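Local structure of conserved protein with 2 CBS domains (Pyrobaculum aerophilum, 2RIF) at residues Arg13-Leu18 / Gly111-Val116; Ile81-Thr86 / Val104-Lys109. The protein binds AMP through its paired CBS domains and is probably a regulatory or energy-sensing module, its precise cellular role being unassigned. All blocks are in the same frame, centred on the assembly; numbering follows the deposited sequence.

Contact 1 (Arg13-Leu18 / Gly111-Val116). With AMP (adenosine monophosphate), chain G.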
loop_
_atom_site.group_PDB
_atom_site.type_symbol
_atom_site.label_atom_id
_atom_site.label_comp_id
_atom_site.label_asym_id
_atom_site.label_seq_id
_atom_site.Cartn_x
_atom_site.Cartn_y
_atom_site.Cartn_z
ATOM N N ARG A 13 12.500 -2.402 -12.859
ATOM C CA ARG A 13 12.697 -0.953 -12.801
ATOM C C ARG A 13 13.920 -0.567 -11.966
ATOM O O ARG A 13 14.220 -1.231 -10.972
ATOM C CB ARG A 13 11.447 -0.302 -12.206
ATOM C CG ARG A 13 11.380 1.218 -12.341
ATOM C CD ARG A 13 10.193 1.829 -11.590
ATOM N NE ARG A 13 8.952 1.066 -11.751
ATOM C CZ ARG A 13 7.728 1.547 -11.544
ATOM N NH1 ARG A 13 7.537 2.806 -11.159
ATOM N NH2 ARG A 13 6.678 0.754 -11.726
ATOM N N PRO A 14 14.634 0.506 -12.369
ATOM C CA PRO A 14 15.728 1.004 -11.535
ATOM C C PRO A 14 15.205 1.585 -10.218
ATOM O O PRO A 14 14.126 2.182 -10.207
ATOM C CB PRO A 14 16.361 2.114 -12.386
ATOM C CG PRO A 14 15.849 1.920 -13.756
ATOM C CD PRO A 14 14.527 1.251 -13.636
ATOM N N PRO A 15 15.970 1.430 -9.122
ATOM C CA PRO A 15 15.509 1.847 -7.794
ATOM C C PRO A 15 15.165 3.335 -7.693
ATOM O O PRO A 15 15.962 4.184 -8.095
ATOM C CB PRO A 15 16.695 1.505 -6.883
ATOM C CG PRO A 15 17.870 1.437 -7.782
ATOM C CD PRO A 15 17.355 0.927 -9.087
ATOM N N VAL A 16 13.978 3.629 -7.169
ATOM C CA VAL A 16 13.550 4.996 -6.901
ATOM C C VAL A 16 14.110 5.392 -5.542
ATOM O O VAL A 16 13.738 4.810 -4.522
ATOM C CB VAL A 16 12.013 5.111 -6.869
ATOM C CG1 VAL A 16 11.585 6.508 -6.437
ATOM C CG2 VAL A 16 11.428 4.760 -8.231
ATOM N N SER A 17 15.009 6.373 -5.527
ATOM C CA SER A 17 15.694 6.747 -4.294
ATOM C C SER A 17 16.026 8.232 -4.208
ATOM O O SER A 17 16.072 8.934 -5.217
ATOM C CB SER A 17 16.985 5.938 -4.158
ATOM O OG SER A 17 17.884 6.240 -5.209
ATOM N N LEU A 18 16.246 8.692 -2.981
ATOM C CA LEU A 18 16.719 10.046 -2.718
ATOM C C LEU A 18 17.842 9.976 -1.689
ATOM O O LEU A 18 17.977 8.968 -0.995
ATOM C CB LEU A 18 15.594 10.930 -2.167
ATOM C CG LEU A 18 14.333 11.126 -3.014
ATOM C CD1 LEU A 18 13.420 9.915 -2.906
ATOM C CD2 LEU A 18 13.589 12.383 -2.579
ATOM N N GLY A 111 25.906 -5.359 -0.308
ATOM C CA GLY A 111 24.956 -4.540 0.448
ATOM C C GLY A 111 24.570 -3.261 -0.277
ATOM O O GLY A 111 24.214 -2.267 0.358
ATOM N N GLU A 112 24.631 -3.295 -1.607
ATOM C CA GLU A 112 24.328 -2.135 -2.446
ATOM C C GLU A 112 22.917 -2.249 -3.013
ATOM O O GLU A 112 22.439 -3.352 -3.277
ATOM C CB GLU A 112 25.335 -2.031 -3.596
ATOM C CG GLU A 112 26.792 -2.140 -3.160
ATOM C CD GLU A 112 27.773 -1.960 -4.307
ATOM O OE1 GLU A 112 27.408 -2.241 -5.470
ATOM O OE2 GLU A 112 28.922 -1.545 -4.041
ATOM N N LEU A 113 22.265 -1.105 -3.213
ATOM C CA LEU A 113 20.883 -1.069 -3.695
ATOM C C LEU A 113 20.764 -1.543 -5.143
ATOM O O LEU A 113 21.206 -0.858 -6.067
ATOM C CB LEU A 113 20.309 0.348 -3.568
ATOM C CG LEU A 113 18.858 0.550 -4.018
ATOM C CD1 LEU A 113 17.919 -0.380 -3.264
ATOM C CD2 LEU A 113 18.438 2.000 -3.838
ATOM N N VAL A 114 20.162 -2.717 -5.326
ATOM C CA VAL A 114 19.905 -3.271 -6.655
ATOM C C VAL A 114 18.517 -2.849 -7.129
ATOM O O VAL A 114 18.344 -2.418 -8.272
ATOM C CB VAL A 114 19.998 -4.812 -6.654
ATOM C CG1 VAL A 114 19.663 -5.371 -8.030
ATOM C CG2 VAL A 114 21.386 -5.258 -6.220
ATOM N N GLY A 115 17.530 -2.978 -6.246
ATOM C CA GLY A 115 16.160 -2.587 -6.564
ATOM C C GLY A 115 15.211 -2.737 -5.390
ATOM O O GLY A 115 15.637 -2.964 -4.254
ATOM N N VAL A 116 13.919 -2.603 -5.674
ATOM C CA VAL A 116 12.878 -2.739 -4.660
ATOM C C VAL A 116 11.751 -3.617 -5.188
ATOM O O VAL A 116 11.265 -3.416 -6.298
ATOM C CB VAL A 116 12.305 -1.369 -4.262
ATOM C CG1 VAL A 116 11.048 -1.531 -3.403
ATOM C CG2 VAL A 116 13.357 -0.540 -3.538
HETATM P P AMP G . 4.108 0.115 -5.678
HETATM O O1P AMP G . 2.922 1.026 -5.815
HETATM O O2P AMP G . 5.358 0.825 -5.223
HETATM O O3P AMP G . 3.833 -1.187 -4.972
HETATM O "O5'" AMP G . 4.344 -0.347 -7.202
HETATM C "C5'" AMP G . 5.381 0.167 -8.031
HETATM C "C4'" AMP G . 6.064 -0.983 -8.763
HETATM O "O4'" AMP G . 7.410 -0.605 -9.058
HETATM C "C3'" AMP G . 6.118 -2.275 -7.953
HETATM O "O3'" AMP G . 5.359 -3.303 -8.598
HETATM C "C2'" AMP G . 7.590 -2.626 -7.845
HETATM O "O2'" AMP G . 7.949 -3.700 -8.716
HETATM C "C1'" AMP G . 8.329 -1.375 -8.285
HETATM N N9 AMP G . 8.796 -0.552 -7.141
HETATM C C8 AMP G . 8.157 -0.305 -5.979
HETATM N N7 AMP G . 8.904 0.508 -5.182
HETATM C C5 AMP G . 10.039 0.792 -5.847
HETATM C C6 AMP G . 11.268 1.585 -5.607
HETATM N N6 AMP G . 11.439 2.262 -4.449
HETATM N N1 AMP G . 12.210 1.600 -6.580
HETATM C C2 AMP G . 12.058 0.928 -7.741
HETATM N N3 AMP G . 10.972 0.194 -8.019
HETATM C C4 AMP G . 9.955 0.090 -7.135
#
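P15 and L113 meet where the loop leading into strand 17-19 of the first CBS motif touches strand 113-118 of the second, within the paired arrangement of a Bateman module. The tight part is small: CB of P15 lies 3.5 Å from CD2 of L113, the two side chains sliding past each other in opposite directions, while the proline ring rests its CD 3.6 Å from the carbonyl O of V114. V114 and G115 together face V106 in a classic beta bulge. No hydrogen bond joins the two segments; the adenine of AMP lies between V16 and V116. The isopropyl group of V116 packs on it, with CB 3.4 Å from C6. At chi1 169° CG1 of V116 points away from its own N, which brings it to N7, while CG2 reaches N6. The contact thins toward partly exposed S17, whose CB is 4.2 Å from L113 CD2. R13 turns instead to the ribose: O4' lies 3.0 Å above the guanidinium plane, toward its rim, with NH2 3.1 Å from O4'. Replacing R13 with an alanine would probably leave the sugar without this cover and its ring oxygen without a cationic neighbour. The backbone N of V16 donates an almost straight 2.8 Å hydrogen bond to adenine N1 (178°).

Contact 2 (Ile81-Thr86 / Val104-Lys109). With AMP (adenosine monophosphate), chain H.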
loop_
_atom_site.group_PDB
_atom_site.type_symbol
_atom_site.label_atom_id
_atom_site.label_comp_id
_atom_site.label_asym_id
_atom_site.label_seq_id
_atom_site.Cartn_x
_atom_site.Cartn_y
_atom_site.Cartn_z
ATOM N N ILE A 81 14.428 -3.207 5.539
ATOM C CA ILE A 81 14.280 -4.658 5.603
ATOM C C ILE A 81 14.633 -5.184 4.218
ATOM O O ILE A 81 13.930 -4.907 3.250
ATOM C CB ILE A 81 12.847 -5.075 5.978
ATOM C CG1 ILE A 81 12.495 -4.546 7.370
ATOM C CG2 ILE A 81 12.703 -6.592 5.942
ATOM C CD1 ILE A 81 11.064 -4.836 7.804
ATOM N N THR A 82 15.721 -5.941 4.125
ATOM C CA THR A 82 16.288 -6.297 2.828
ATOM C C THR A 82 16.215 -7.784 2.492
ATOM O O THR A 82 16.004 -8.627 3.364
ATOM C CB THR A 82 17.771 -5.868 2.753
ATOM O OG1 THR A 82 18.561 -6.709 3.600
ATOM C CG2 THR A 82 17.940 -4.412 3.183
ATOM N N VAL A 83 16.381 -8.077 1.204
ATOM C CA VAL A 83 16.558 -9.442 0.708
ATOM C C VAL A 83 17.661 -9.415 -0.347
ATOM O O VAL A 83 17.854 -8.400 -1.017
ATOM C CB VAL A 83 15.268 -10.014 0.083
ATOM C CG1 VAL A 83 14.179 -10.140 1.136
ATOM C CG2 VAL A 83 14.799 -9.151 -1.085
ATOM N N LEU A 84 18.391 -10.517 -0.488
ATOM C CA LEU A 84 19.452 -10.587 -1.490
ATOM C C LEU A 84 18.851 -10.714 -2.886
ATOM O O LEU A 84 17.745 -11.230 -3.050
ATOM C CB LEU A 84 20.397 -11.761 -1.218
ATOM C CG LEU A 84 21.242 -11.675 0.056
ATOM C CD1 LEU A 84 21.873 -13.024 0.367
ATOM C CD2 LEU A 84 22.307 -10.591 -0.073
ATOM N N ASP A 85 19.583 -10.229 -3.885
ATOM C CA ASP A 85 19.174 -10.372 -5.282
ATOM C C ASP A 85 19.179 -11.844 -5.717
ATOM O O ASP A 85 18.430 -12.236 -6.614
ATOM C CB ASP A 85 20.068 -9.530 -6.207
ATOM C CG ASP A 85 21.544 -9.916 -6.126
ATOM O OD1 ASP A 85 22.271 -9.682 -7.115
ATOM O OD2 ASP A 85 21.978 -10.446 -5.079
ATOM N N THR A 86 20.024 -12.647 -5.072
ATOM C CA THR A 86 20.122 -14.078 -5.353
ATOM C C THR A 86 19.117 -14.923 -4.562
ATOM O O THR A 86 18.962 -16.113 -4.842
ATOM C CB THR A 86 21.538 -14.606 -5.045
ATOM O OG1 THR A 86 21.841 -14.396 -3.661
ATOM C CG2 THR A 86 22.574 -13.895 -5.905
ATOM N N VAL A 104 10.038 -4.812 -0.025
ATOM C CA VAL A 104 11.328 -5.304 0.458
ATOM C C VAL A 104 12.434 -4.751 -0.442
ATOM O O VAL A 104 12.317 -4.780 -1.669
ATOM C CB VAL A 104 11.403 -6.850 0.489
ATOM C CG1 VAL A 104 10.454 -7.411 1.535
ATOM C CG2 VAL A 104 11.102 -7.437 -0.879
ATOM N N VAL A 105 13.494 -4.241 0.176
ATOM C CA VAL A 105 14.605 -3.638 -0.552
ATOM C C VAL A 105 15.576 -4.721 -1.009
ATOM O O VAL A 105 16.198 -5.389 -0.186
ATOM C CB VAL A 105 15.369 -2.623 0.325
ATOM C CG1 VAL A 105 16.518 -1.998 -0.459
ATOM C CG2 VAL A 105 14.425 -1.549 0.848
ATOM N N VAL A 106 15.711 -4.886 -2.320
ATOM C CA VAL A 106 16.612 -5.892 -2.871
ATOM C C VAL A 106 18.028 -5.328 -2.981
ATOM O O VAL A 106 18.248 -4.322 -3.658
ATOM C CB VAL A 106 16.144 -6.378 -4.257
ATOM C CG1 VAL A 106 17.045 -7.498 -4.759
ATOM C CG2 VAL A 106 14.694 -6.849 -4.194
ATOM N N VAL A 107 18.977 -5.973 -2.302
ATOM C CA VAL A 107 20.385 -5.574 -2.351
ATOM C C VAL A 107 21.255 -6.739 -2.816
ATOM O O VAL A 107 20.785 -7.874 -2.903
ATOM C CB VAL A 107 20.894 -5.078 -0.973
ATOM C CG1 VAL A 107 20.098 -3.864 -0.513
ATOM C CG2 VAL A 107 20.829 -6.193 0.067
ATOM N N ASN A 108 22.520 -6.451 -3.116
ATOM C CA ASN A 108 23.471 -7.480 -3.547
ATOM C C ASN A 108 24.317 -7.976 -2.372
ATOM O O ASN A 108 24.081 -7.583 -1.226
ATOM C CB ASN A 108 24.346 -6.972 -4.711
ATOM C CG ASN A 108 25.231 -5.792 -4.332
ATOM O OD1 ASN A 108 25.423 -5.484 -3.153
ATOM N ND2 ASN A 108 25.782 -5.128 -5.344
ATOM N N LYS A 109 25.294 -8.836 -2.654
ATOM C CA LYS A 109 26.146 -9.410 -1.608
ATOM C C LYS A 109 26.978 -8.333 -0.895
ATOM O O LYS A 109 27.263 -8.455 0.298
ATOM C CB LYS A 109 27.049 -10.511 -2.190
ATOM C CG LYS A 109 27.419 -11.613 -1.194
ATOM C CD LYS A 109 28.639 -11.261 -0.341
ATOM C CE LYS A 109 28.454 -11.689 1.113
ATOM N NZ LYS A 109 29.632 -11.327 1.951
HETATM P P AMP H . 4.075 -0.065 2.970
HETATM O O1P AMP H . 2.790 -0.676 3.461
HETATM O O2P AMP H . 5.030 -1.061 2.364
HETATM O O3P AMP H . 3.896 1.181 2.140
HETATM O "O5'" AMP H . 4.797 0.466 4.312
HETATM C "C5'" AMP H . 4.138 0.483 5.585
HETATM C "C4'" AMP H . 5.134 0.765 6.703
HETATM O "O4'" AMP H . 6.184 -0.205 6.664
HETATM C "C3'" AMP H . 5.789 2.125 6.554
HETATM O "O3'" AMP H . 5.947 2.738 7.837
HETATM C "C2'" AMP H . 7.124 1.830 5.906
HETATM O "O2'" AMP H . 8.130 2.780 6.267
HETATM C "C1'" AMP H . 7.442 0.424 6.395
HETATM N N9 AMP H . 8.192 -0.347 5.378
HETATM C C8 AMP H . 7.746 -0.718 4.163
HETATM N N7 AMP H . 8.685 -1.417 3.480
HETATM C C5 AMP H . 9.762 -1.501 4.275
HETATM C C6 AMP H . 11.106 -2.101 4.179
HETATM N N6 AMP H . 11.486 -2.763 3.064
HETATM N N1 AMP H . 11.931 -1.955 5.240
HETATM C C2 AMP H . 11.561 -1.293 6.355
HETATM N N3 AMP H . 10.355 -0.730 6.507
HETATM C C4 AMP H . 9.431 -0.796 5.523
#
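T82, V83 and L84 pair with V105, V106 and V107 as neighbouring parallel strands of a beta-alpha-beta unit in the second CBS motif. Four backbone hydrogen bonds alternate between the strands: V105 N to I81 O, V83 N to V105 O, V107 N to V83 O, and D85 N to V107 O. The last is the shortest at 2.8 Å but is bent at the hydrogen (131°). CA-H...O contacts supplement them, as from T82 CA to V105 O.

Apolar contacts occupy both faces. The chi1 of V83 (-64°) puts CG1 beside the backbone N and leaves CG2 between N and the carbonyl carbon, from where CG2 approaches V106 CG2 at 3.9 Å and V104 CG2 at 4.1 Å. Past the end of strand 82-84, D85 CA lies 3.6 Å from V106 CG1, and T82 CB faces V107 CG2 on the other side of the sheet. The I81 side chain packs on the nucleotide, its CG1 3.4 Å from adenine N1 of AMP.

Polar recognition falls at I81. Its N donates to N1 (2.8 Å), and its O accepts from N6 (3.3 Å) as well as from V105 N, so one carbonyl serves both sheet and nucleotide. N108 OD1 accepts from E112 N across the turn into strand 113-118.

Helix 89-99 packs against V83 and V104, strand 113-118 borders strand 103-107 on its other edge, and strand 50-55 of the first CBS motif meets V105 and V107.

How the contacts relate
The centres of the two contacts lie 10 Å apart, and contact 2 falls wholly within the sequence separating the two halves of contact 1. They share the sheet of the second CBS motif, in the order 82-84, 103-107, 113-118: contact 2 pairs the first two strands, whereas contact 1 sets the third against the segment leading into strand 17-19 of the first motif. Strands 103-107 and 113-118 follow each other along the chain and join directly, with probable hydrogen bonds from V106 N to G115 O and from V114 N to V106 O. Each contact borders a different AMP, so one sheet links two nucleotide sites.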